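Local atomic coordinates of precorrin-3 methylase (Rhodobacter capsulatus, PDB entry 3NUT), a protein that probably transfers a methyl group from S-adenosyl-L-methionine to a precorrin intermediate in the biosynthesis of adenosylcobalamin (vitamin B12). Residues Thr55-Asp60 and Glu77-Val82; Glu150-Arg155 and Thr181-Ile186; His158-Asp163 and Glu189-Gly194. All blocks are in the same frame, centred on the assembly; numbering follows the deposited sequence.

How the interactions relate
Interaction 1 stands apart from the other two, on the opposite side of the chain's centre: its centre lies about 38 Å from that of interaction 2 and about 44 Å from that of interaction 3. It belongs to the parallel sheet that includes strands 55-58 and 80-85. Interactions 2 and 3 join the same two helices, 149-161 and 179-190, at successive levels with centres about 12 Å apart, and their segments alternate along the chain. Interaction 2 is nearer the cofactor product: the side chain of Val183 is about 13 Å from bound S-adenosyl-L-homocysteine, and that of Leu152 about 9 Å from that of the binding residue Asn170. Interactions 2 and 3 both have residues touching the second subunit.

Interaction 1 of 3, residues Thr55-Asp60 and Glu77-Val82; sequences TLHPTD and EGRRVV
His57 and Arg79 make the same first turn, each with CG beside the backbone N and anti to the carbonyl carbon (chi1 -53° and -71°), so that the imidazole and the guanidinium lean into the gap between their backbones. Arg79 then bends at its third torsion, which helps to carry NH2 to the edge of the His57 ring, 4.0 Å from CE1. The two planes stand 73° apart, and NH2 lies near the ring plane instead of over a face, so nothing is stacked. Thr55 meets the same nitrogen from another quarter: its CG2 sits in the guanidinium plane, 3.9 Å from Arg79 NH2. No hydrogen bond links the two segments directly. Asp37 bridges them instead, its OD2 accepting a hydrogen bond from His57 NE2 and forming a salt bridge with Arg79 NH2, which probably offsets the closeness of the two basic groups. The backbones stay well apart, with Thr55 CA 9.6 Å from Val81 CA, because strand 37-40 runs between them and is hydrogen-bonded to Thr55 and His57. Met74 of helix 65-76 touches both His57 and Arg79. Strand 55-58, helix 65-76 and strand 80-85 form a beta-alpha-beta crossover that skips one strand of a parallel sheet.

Interaction 2 of 3, residues Glu150-Arg155 and Thr181-Ile186; sequences EILEKR and TRVLEI
Glu153 and Ile186 meet at about a right angle where helix 149-161 packs against helix 179-190, helices that flank strand 165-169 in sequence, an alpha-beta-alpha unit whose strand belongs to a mixed sheet. The acid lies as an extended chain, with CG anti to the backbone N (chi1 -164°), and presents the flank of its methylene part. Ile186 points its longer branch across that flank: CD1 rests 3.6 Å from Glu153 CG and also borders the carboxylate, lying 3.9 Å from Glu153 OE1. OE1 in turn forms a long, weak ion pair with Arg157, one turn along its own helix. Beside this crossing, Leu152 faces the partner helix and meets Val183 through methyl groups alone; Val183 packs on Leu156 as well, extending the apolar seam along helix 149-161. Leu152, Val183 and Ile186 are buried, no hydrogen bond spans the two segments, and the contact between them is mainly hydrocarbon; at its edge Arg182 makes a cation-pi contact with Phe149 of helix 149-161. Arg155, on the same helix, forms a salt bridge with Asp136 of the second subunit. The Leu152-Val183 pair is looser, with CD2 of Leu152 4.3 Å from CG2 of Val183.

Interaction 3 of 3, residues His158-Asp163 and Glu189-Gly194; sequences HAARGD and EECEPG
Glu190 and Ala160 bring the ends of helices 149-161 and 179-190 together: CB of Glu190 lies 3.6 Å from CB of Ala160, and their CA atoms are 6.1 Å apart. The small methyl lets the backbones approach this closely. Cys191, just past the end of its helix, adds SG at 4.1 Å from Ala160 CB. From this footing Glu190 bends sharply at its second torsion (chi2 -91°), turning the carboxylate toward Arg161, whose chain, extended from CG to NE, reaches across from the residue next to Ala160. The arginine grips the acid side-on with two nitrogens. NE donates to Glu190 OE1 at 3.0 Å, and NH2 donates to Glu190 OE2 at 2.8 Å, both on the syn side. The oxygens keep close to the guanidinium plane, but both donors stand out of the carboxylate plane, NE by 30°, which fits the 36° twist between the two flat groups. OE2 has a second cation, forming a salt bridge with NH1 of Arg157, an arginine that also binds Glu189. Putting an alanine in place of Glu190 removes both acceptors, which would probably leave Arg161 freer to turn and Arg157 with one acidic mate fewer. Arg161 also packs on His158 of the second subunit, so the bidentate salt bridge probably helps fix a side chain that takes part in the dimer interface.

Interaction 1 of 3, residues Thr55-Asp60 and Glu77-Val82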
loop_
_atom_site.group_PDB
_atom_site.type_symbol
_atom_site.label_atom_id
_atom_site.label_comp_id
_atom_site.label_asym_id
_atom_site.label_seq_id
_atom_site.Cartn_x
_atom_site.Cartn_y
_atom_site.Cartn_z
ATOM N N THR A 55 0.717 -16.766 25.697
ATOM C CA THR A 55 1.955 -17.428 25.355
ATOM C C THR A 55 2.491 -16.962 23.990
ATOM O O THR A 55 1.729 -16.685 23.041
ATOM C CB THR A 55 1.828 -18.967 25.501
ATOM O OG1 THR A 55 2.551 -19.609 24.466
ATOM C CG2 THR A 55 0.414 -19.422 25.366
ATOM N N LEU A 56 3.809 -16.856 23.912
ATOM C CA LEU A 56 4.504 -16.321 22.739
ATOM C C LEU A 56 5.385 -17.392 22.130
ATOM O O LEU A 56 6.025 -18.147 22.859
ATOM C CB LEU A 56 5.394 -15.162 23.161
ATOM C CG LEU A 56 4.976 -13.694 23.138
ATOM C CD1 LEU A 56 3.667 -13.449 23.815
ATOM C CD2 LEU A 56 6.101 -12.882 23.764
ATOM N N HIS A 57 5.436 -17.436 20.797
ATOM C CA HIS A 57 6.156 -18.480 20.071
ATOM C C HIS A 57 7.159 -17.798 19.170
ATOM O O HIS A 57 6.794 -17.312 18.114
ATOM C CB HIS A 57 5.187 -19.348 19.245
ATOM C CG HIS A 57 4.053 -19.911 20.041
ATOM N ND1 HIS A 57 4.042 -21.209 20.518
ATOM C CD2 HIS A 57 2.905 -19.341 20.479
ATOM C CE1 HIS A 57 2.939 -21.416 21.208
ATOM N NE2 HIS A 57 2.227 -20.303 21.197
ATOM N N PRO A 58 8.445 -17.783 19.568
ATOM C CA PRO A 58 9.459 -16.989 18.834
ATOM C C PRO A 58 9.818 -17.560 17.451
ATOM O O PRO A 58 10.057 -18.758 17.302
ATOM C CB PRO A 58 10.683 -17.016 19.770
ATOM C CG PRO A 58 10.175 -17.626 21.077
ATOM C CD PRO A 58 9.035 -18.515 20.696
ATOM N N THR A 59 9.806 -16.724 16.439
ATOM C CA THR A 59 10.281 -17.146 15.139
ATOM C C THR A 59 11.329 -16.135 14.722
ATOM O O THR A 59 11.443 -15.050 15.311
ATOM C CB THR A 59 9.135 -17.223 14.051
ATOM O OG1 THR A 59 8.855 -15.923 13.534
ATOM C CG2 THR A 59 7.846 -17.797 14.602
ATOM N N ASP A 60 12.117 -16.483 13.725
ATOM C CA ASP A 60 13.057 -15.519 13.187
ATOM C C ASP A 60 12.288 -14.605 12.240
ATOM O O ASP A 60 11.073 -14.770 12.047
ATOM C CB ASP A 60 14.219 -16.228 12.495
ATOM C CG ASP A 60 13.770 -17.031 11.319
ATOM O OD1 ASP A 60 12.705 -16.689 10.755
ATOM O OD2 ASP A 60 14.482 -17.994 10.959
ATOM N N GLU A 77 -7.058 -26.514 18.560
ATOM C CA GLU A 77 -7.218 -26.805 19.973
ATOM C C GLU A 77 -8.047 -25.740 20.652
ATOM O O GLU A 77 -8.153 -25.751 21.883
ATOM C CB GLU A 77 -5.874 -26.840 20.689
ATOM C CG GLU A 77 -4.886 -27.804 20.158
ATOM C CD GLU A 77 -3.515 -27.571 20.762
ATOM O OE1 GLU A 77 -3.364 -26.628 21.581
ATOM O OE2 GLU A 77 -2.588 -28.332 20.403
ATOM N N GLY A 78 -8.575 -24.794 19.881
ATOM C CA GLY A 78 -9.335 -23.691 20.443
ATOM C C GLY A 78 -8.550 -22.413 20.768
ATOM O O GLY A 78 -9.120 -21.447 21.246
ATOM N N ARG A 79 -7.254 -22.393 20.460
ATOM C CA ARG A 79 -6.406 -21.209 20.700
ATOM C C ARG A 79 -6.696 -20.035 19.740
ATOM O O ARG A 79 -7.112 -20.226 18.601
ATOM C CB ARG A 79 -4.910 -21.600 20.717
ATOM C CG ARG A 79 -4.507 -22.418 21.964
ATOM C CD ARG A 79 -3.219 -23.254 21.771
ATOM N NE ARG A 79 -2.107 -22.809 22.625
ATOM C CZ ARG A 79 -0.913 -23.422 22.743
ATOM N NH1 ARG A 79 -0.626 -24.540 22.058
ATOM N NH2 ARG A 79 0.013 -22.904 23.548
ATOM N N ARG A 80 -6.514 -18.821 20.232
ATOM C CA ARG A 80 -6.725 -17.635 19.439
ATOM C C ARG A 80 -5.325 -17.113 19.077
ATOM O O ARG A 80 -4.678 -16.438 19.884
ATOM C CB ARG A 80 -7.551 -16.584 20.226
ATOM C CG ARG A 80 -9.035 -16.875 20.305
ATOM C CD ARG A 80 -9.769 -15.976 21.295
ATOM N NE ARG A 80 -9.915 -16.730 22.533
ATOM C CZ ARG A 80 -9.746 -16.248 23.758
ATOM N NH1 ARG A 80 -9.415 -14.970 23.962
ATOM N NH2 ARG A 80 -9.883 -17.074 24.782
ATOM N N VAL A 81 -4.905 -17.405 17.850
ATOM C CA VAL A 81 -3.527 -17.259 17.417
ATOM C C VAL A 81 -3.404 -16.029 16.540
ATOM O O VAL A 81 -4.076 -15.929 15.517
ATOM C CB VAL A 81 -3.047 -18.506 16.626
ATOM C CG1 VAL A 81 -1.560 -18.477 16.401
ATOM C CG2 VAL A 81 -3.438 -19.825 17.374
ATOM N N VAL A 82 -2.557 -15.080 16.956
ATOM C CA VAL A 82 -2.212 -13.949 16.113
ATOM C C VAL A 82 -0.819 -14.191 15.560
ATOM O O VAL A 82 0.136 -14.347 16.310
ATOM C CB VAL A 82 -2.203 -12.593 16.889
ATOM C CG1 VAL A 82 -1.739 -11.442 15.962
ATOM C CG2 VAL A 82 -3.604 -12.283 17.495
#

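Interaction 2 of 3, residues Glu150-Arg155 and Thr181-Ile186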
loop_
_atom_site.group_PDB
_atom_site.type_symbol
_atom_site.label_atom_id
_atom_site.label_comp_id
_atom_site.label_asym_id
_atom_site.label_seq_id
_atom_site.Cartn_x
_atom_site.Cartn_y
_atom_site.Cartn_z
ATOM N N GLU A 150 15.856 -14.525 -13.560
ATOM C CA GLU A 150 15.104 -14.355 -14.796
ATOM C C GLU A 150 13.777 -13.591 -14.625
ATOM O O GLU A 150 13.516 -12.636 -15.360
ATOM C CB GLU A 150 14.858 -15.741 -15.392
ATOM C CG GLU A 150 14.459 -15.775 -16.853
ATOM C CD GLU A 150 13.749 -17.080 -17.209
ATOM O OE1 GLU A 150 14.323 -17.888 -17.987
ATOM O OE2 GLU A 150 12.628 -17.306 -16.686
ATOM N N ILE A 151 12.952 -13.999 -13.657
ATOM C CA ILE A 151 11.630 -13.386 -13.462
ATOM C C ILE A 151 11.686 -11.950 -12.913
ATOM O O ILE A 151 10.944 -11.065 -13.361
ATOM C CB ILE A 151 10.724 -14.241 -12.560
ATOM C CG1 ILE A 151 10.575 -15.672 -13.117
ATOM C CG2 ILE A 151 9.352 -13.536 -12.337
ATOM C CD1 ILE A 151 9.720 -15.806 -14.397
ATOM N N LEU A 152 12.554 -11.728 -11.937
ATOM C CA LEU A 152 12.822 -10.388 -11.418
ATOM C C LEU A 152 13.195 -9.393 -12.535
ATOM O O LEU A 152 12.779 -8.217 -12.522
ATOM C CB LEU A 152 13.939 -10.456 -10.369
ATOM C CG LEU A 152 14.356 -9.133 -9.744
ATOM C CD1 LEU A 152 13.127 -8.400 -9.203
ATOM C CD2 LEU A 152 15.421 -9.328 -8.652
ATOM N N GLU A 153 13.976 -9.878 -13.500
ATOM C CA GLU A 153 14.419 -9.064 -14.626
ATOM C C GLU A 153 13.223 -8.727 -15.525
ATOM O O GLU A 153 13.028 -7.566 -15.902
ATOM C CB GLU A 153 15.538 -9.783 -15.397
ATOM C CG GLU A 153 16.334 -8.875 -16.354
ATOM C CD GLU A 153 17.131 -9.641 -17.417
ATOM O OE1 GLU A 153 17.929 -8.972 -18.120
ATOM O OE2 GLU A 153 16.957 -10.882 -17.568
ATOM N N LYS A 154 12.410 -9.734 -15.838
ATOM C CA LYS A 154 11.184 -9.510 -16.609
ATOM C C LYS A 154 10.290 -8.456 -15.917
ATOM O O LYS A 154 9.639 -7.637 -16.587
ATOM C CB LYS A 154 10.438 -10.836 -16.833
ATOM C CG LYS A 154 9.021 -10.709 -17.435
ATOM C CD LYS A 154 8.305 -12.059 -17.563
ATOM C CE LYS A 154 7.821 -12.581 -16.207
ATOM N NZ LYS A 154 6.951 -13.813 -16.355
ATOM N N ARG A 155 10.292 -8.462 -14.581
ATOM C CA ARG A 155 9.470 -7.536 -13.817
ATOM C C ARG A 155 10.077 -6.142 -13.901
ATOM O O ARG A 155 9.364 -5.175 -14.181
ATOM C CB ARG A 155 9.315 -7.973 -12.346
ATOM C CG ARG A 155 8.514 -9.254 -12.131
ATOM C CD ARG A 155 7.014 -8.993 -11.985
ATOM N NE ARG A 155 6.177 -10.197 -12.035
ATOM C CZ ARG A 155 6.215 -11.185 -11.133
ATOM N NH1 ARG A 155 7.080 -11.125 -10.109
ATOM N NH2 ARG A 155 5.381 -12.234 -11.251
ATOM N N THR A 181 23.014 -4.691 -7.377
ATOM C CA THR A 181 23.923 -4.159 -8.392
ATOM C C THR A 181 23.365 -4.443 -9.786
ATOM O O THR A 181 23.346 -3.539 -10.622
ATOM C CB THR A 181 25.336 -4.774 -8.262
ATOM O OG1 THR A 181 25.822 -4.589 -6.928
ATOM C CG2 THR A 181 26.326 -4.141 -9.275
ATOM N N ARG A 182 22.904 -5.677 -10.033
ATOM C CA ARG A 182 22.245 -6.012 -11.309
ATOM C C ARG A 182 21.025 -5.113 -11.542
ATOM O O ARG A 182 20.874 -4.544 -12.624
ATOM C CB ARG A 182 21.819 -7.482 -11.395
ATOM C CG ARG A 182 22.887 -8.537 -11.099
ATOM C CD ARG A 182 23.513 -9.152 -12.369
ATOM N NE ARG A 182 22.714 -10.169 -13.085
ATOM C CZ ARG A 182 22.633 -11.465 -12.753
ATOM N NH1 ARG A 182 23.277 -11.930 -11.687
ATOM N NH2 ARG A 182 21.896 -12.303 -13.478
ATOM N N VAL A 183 20.175 -4.972 -10.519
ATOM C CA VAL A 183 18.957 -4.154 -10.610
ATOM C C VAL A 183 19.207 -2.699 -11.022
ATOM O O VAL A 183 18.472 -2.163 -11.852
ATOM C CB VAL A 183 18.111 -4.216 -9.291
ATOM C CG1 VAL A 183 17.057 -3.110 -9.249
ATOM C CG2 VAL A 183 17.452 -5.591 -9.134
ATOM N N LEU A 184 20.226 -2.063 -10.446
ATOM C CA LEU A 184 20.642 -0.714 -10.869
ATOM C C LEU A 184 21.115 -0.667 -12.333
ATOM O O LEU A 184 20.870 0.316 -13.047
ATOM C CB LEU A 184 21.738 -0.173 -9.951
ATOM C CG LEU A 184 21.335 0.159 -8.516
ATOM C CD1 LEU A 184 22.551 0.393 -7.667
ATOM C CD2 LEU A 184 20.406 1.377 -8.469
ATOM N N GLU A 185 21.800 -1.728 -12.758
ATOM C CA GLU A 185 22.293 -1.848 -14.127
ATOM C C GLU A 185 21.099 -1.900 -15.060
ATOM O O GLU A 185 21.019 -1.113 -16.010
ATOM C CB GLU A 185 23.192 -3.100 -14.297
ATOM C CG GLU A 185 24.026 -3.141 -15.601
ATOM C CD GLU A 185 24.540 -4.544 -15.962
ATOM O OE1 GLU A 185 25.764 -4.692 -16.180
ATOM O OE2 GLU A 185 23.727 -5.501 -16.030
ATOM N N ILE A 186 20.166 -2.811 -14.781
ATOM C CA ILE A 186 18.927 -2.882 -15.552
ATOM C C ILE A 186 18.259 -1.501 -15.603
ATOM O O ILE A 186 17.742 -1.084 -16.640
ATOM C CB ILE A 186 17.907 -3.888 -14.962
ATOM C CG1 ILE A 186 18.580 -5.175 -14.457
ATOM C CG2 ILE A 186 16.782 -4.168 -15.974
ATOM C CD1 ILE A 186 18.668 -6.293 -15.455
#

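Interaction 3 of 3, residues His158-Asp163 and Glu189-Gly194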
loop_
_atom_site.group_PDB
_atom_site.type_symbol
_atom_site.label_atom_id
_atom_site.label_comp_id
_atom_site.label_asym_id
_atom_site.label_seq_id
_atom_site.Cartn_x
_atom_site.Cartn_y
_atom_site.Cartn_z
ATOM N N HIS A 158 9.667 -4.420 -17.501
ATOM C CA HIS A 158 8.298 -4.009 -17.776
ATOM C C HIS A 158 7.767 -2.833 -16.930
ATOM O O HIS A 158 6.914 -2.064 -17.386
ATOM C CB HIS A 158 7.375 -5.202 -17.704
ATOM C CG HIS A 158 7.491 -6.088 -18.894
ATOM N ND1 HIS A 158 6.906 -5.781 -20.102
ATOM C CD2 HIS A 158 8.158 -7.250 -19.078
ATOM C CE1 HIS A 158 7.194 -6.726 -20.979
ATOM N NE2 HIS A 158 7.950 -7.630 -20.381
ATOM N N ALA A 159 8.280 -2.685 -15.716
ATOM C CA ALA A 159 7.873 -1.587 -14.854
ATOM C C ALA A 159 8.543 -0.331 -15.416
ATOM O O ALA A 159 7.928 0.723 -15.535
ATOM C CB ALA A 159 8.306 -1.853 -13.403
ATOM N N ALA A 160 9.804 -0.488 -15.801
ATOM C CA ALA A 160 10.541 0.544 -16.495
ATOM C C ALA A 160 9.806 1.010 -17.742
ATOM O O ALA A 160 9.648 2.214 -17.944
ATOM C CB ALA A 160 11.953 0.065 -16.839
ATOM N N ARG A 161 9.337 0.068 -18.561
ATOM C CA ARG A 161 8.797 0.416 -19.882
ATOM C C ARG A 161 7.393 0.990 -19.820
ATOM O O ARG A 161 7.036 1.839 -20.632
ATOM C CB ARG A 161 8.876 -0.768 -20.869
ATOM C CG ARG A 161 10.298 -1.123 -21.323
ATOM C CD ARG A 161 10.346 -2.440 -22.108
ATOM N NE ARG A 161 11.703 -2.998 -22.174
ATOM C CZ ARG A 161 12.008 -4.191 -22.694
ATOM N NH1 ARG A 161 11.057 -4.966 -23.190
ATOM N NH2 ARG A 161 13.260 -4.623 -22.697
ATOM N N GLY A 162 6.601 0.532 -18.853
ATOM C CA GLY A 162 5.259 1.064 -18.618
ATOM C C GLY A 162 5.334 2.401 -17.912
ATOM O O GLY A 162 4.327 3.085 -17.736
ATOM N N ASP A 163 6.543 2.774 -17.519
ATOM C CA ASP A 163 6.792 4.034 -16.826
ATOM C C ASP A 163 6.073 4.079 -15.469
ATOM O O ASP A 163 5.568 5.128 -15.050
ATOM C CB ASP A 163 6.419 5.251 -17.691
ATOM C CG ASP A 163 6.925 6.569 -17.087
ATOM O OD1 ASP A 163 8.082 6.596 -16.599
ATOM O OD2 ASP A 163 6.164 7.569 -17.081
ATOM N N GLU A 189 19.922 0.714 -17.763
ATOM C CA GLU A 189 19.624 0.239 -19.115
ATOM C C GLU A 189 18.328 0.800 -19.656
ATOM O O GLU A 189 18.290 1.262 -20.787
ATOM C CB GLU A 189 19.656 -1.285 -19.216
ATOM C CG GLU A 189 21.080 -1.832 -19.285
ATOM C CD GLU A 189 21.162 -3.324 -19.582
ATOM O OE1 GLU A 189 20.162 -3.908 -20.038
ATOM O OE2 GLU A 189 22.245 -3.910 -19.371
ATOM N N GLU A 190 17.280 0.804 -18.839
ATOM C CA GLU A 190 15.922 1.090 -19.332
ATOM C C GLU A 190 15.386 2.503 -19.061
ATOM O O GLU A 190 14.316 2.862 -19.552
ATOM C CB GLU A 190 14.947 0.046 -18.783
ATOM C CG GLU A 190 15.188 -1.361 -19.283
ATOM C CD GLU A 190 14.405 -1.687 -20.534
ATOM O OE1 GLU A 190 13.456 -0.946 -20.873
ATOM O OE2 GLU A 190 14.723 -2.706 -21.179
ATOM N N CYS A 191 16.130 3.302 -18.299
ATOM C CA CYS A 191 15.651 4.606 -17.842
ATOM C C CYS A 191 16.626 5.738 -18.126
ATOM O O CYS A 191 17.829 5.518 -18.260
ATOM C CB CYS A 191 15.391 4.566 -16.326
ATOM S SG CYS A 191 14.183 3.330 -15.753
ATOM N N GLU A 192 16.095 6.957 -18.186
ATOM C CA GLU A 192 16.911 8.165 -18.326
ATOM C C GLU A 192 17.768 8.392 -17.076
ATOM O O GLU A 192 17.276 8.215 -15.958
ATOM C CB GLU A 192 16.020 9.383 -18.581
ATOM C CG GLU A 192 15.255 9.895 -17.348
ATOM C CD GLU A 192 14.026 9.060 -16.992
ATOM O OE1 GLU A 192 13.588 8.224 -17.818
ATOM O OE2 GLU A 192 13.490 9.259 -15.879
ATOM N N PRO A 193 19.046 8.790 -17.257
ATOM C CA PRO A 193 20.023 9.040 -16.173
ATOM C C PRO A 193 19.542 9.883 -14.979
ATOM O O PRO A 193 19.934 9.602 -13.837
ATOM C CB PRO A 193 21.156 9.782 -16.894
ATOM C CG PRO A 193 21.114 9.239 -18.279
ATOM C CD PRO A 193 19.669 8.910 -18.589
ATOM N N GLY A 194 18.739 10.917 -15.241
ATOM C CA GLY A 194 18.218 11.795 -14.181
ATOM C C GLY A 194 16.990 11.279 -13.421
ATOM O O GLY A 194 16.300 12.058 -12.744
#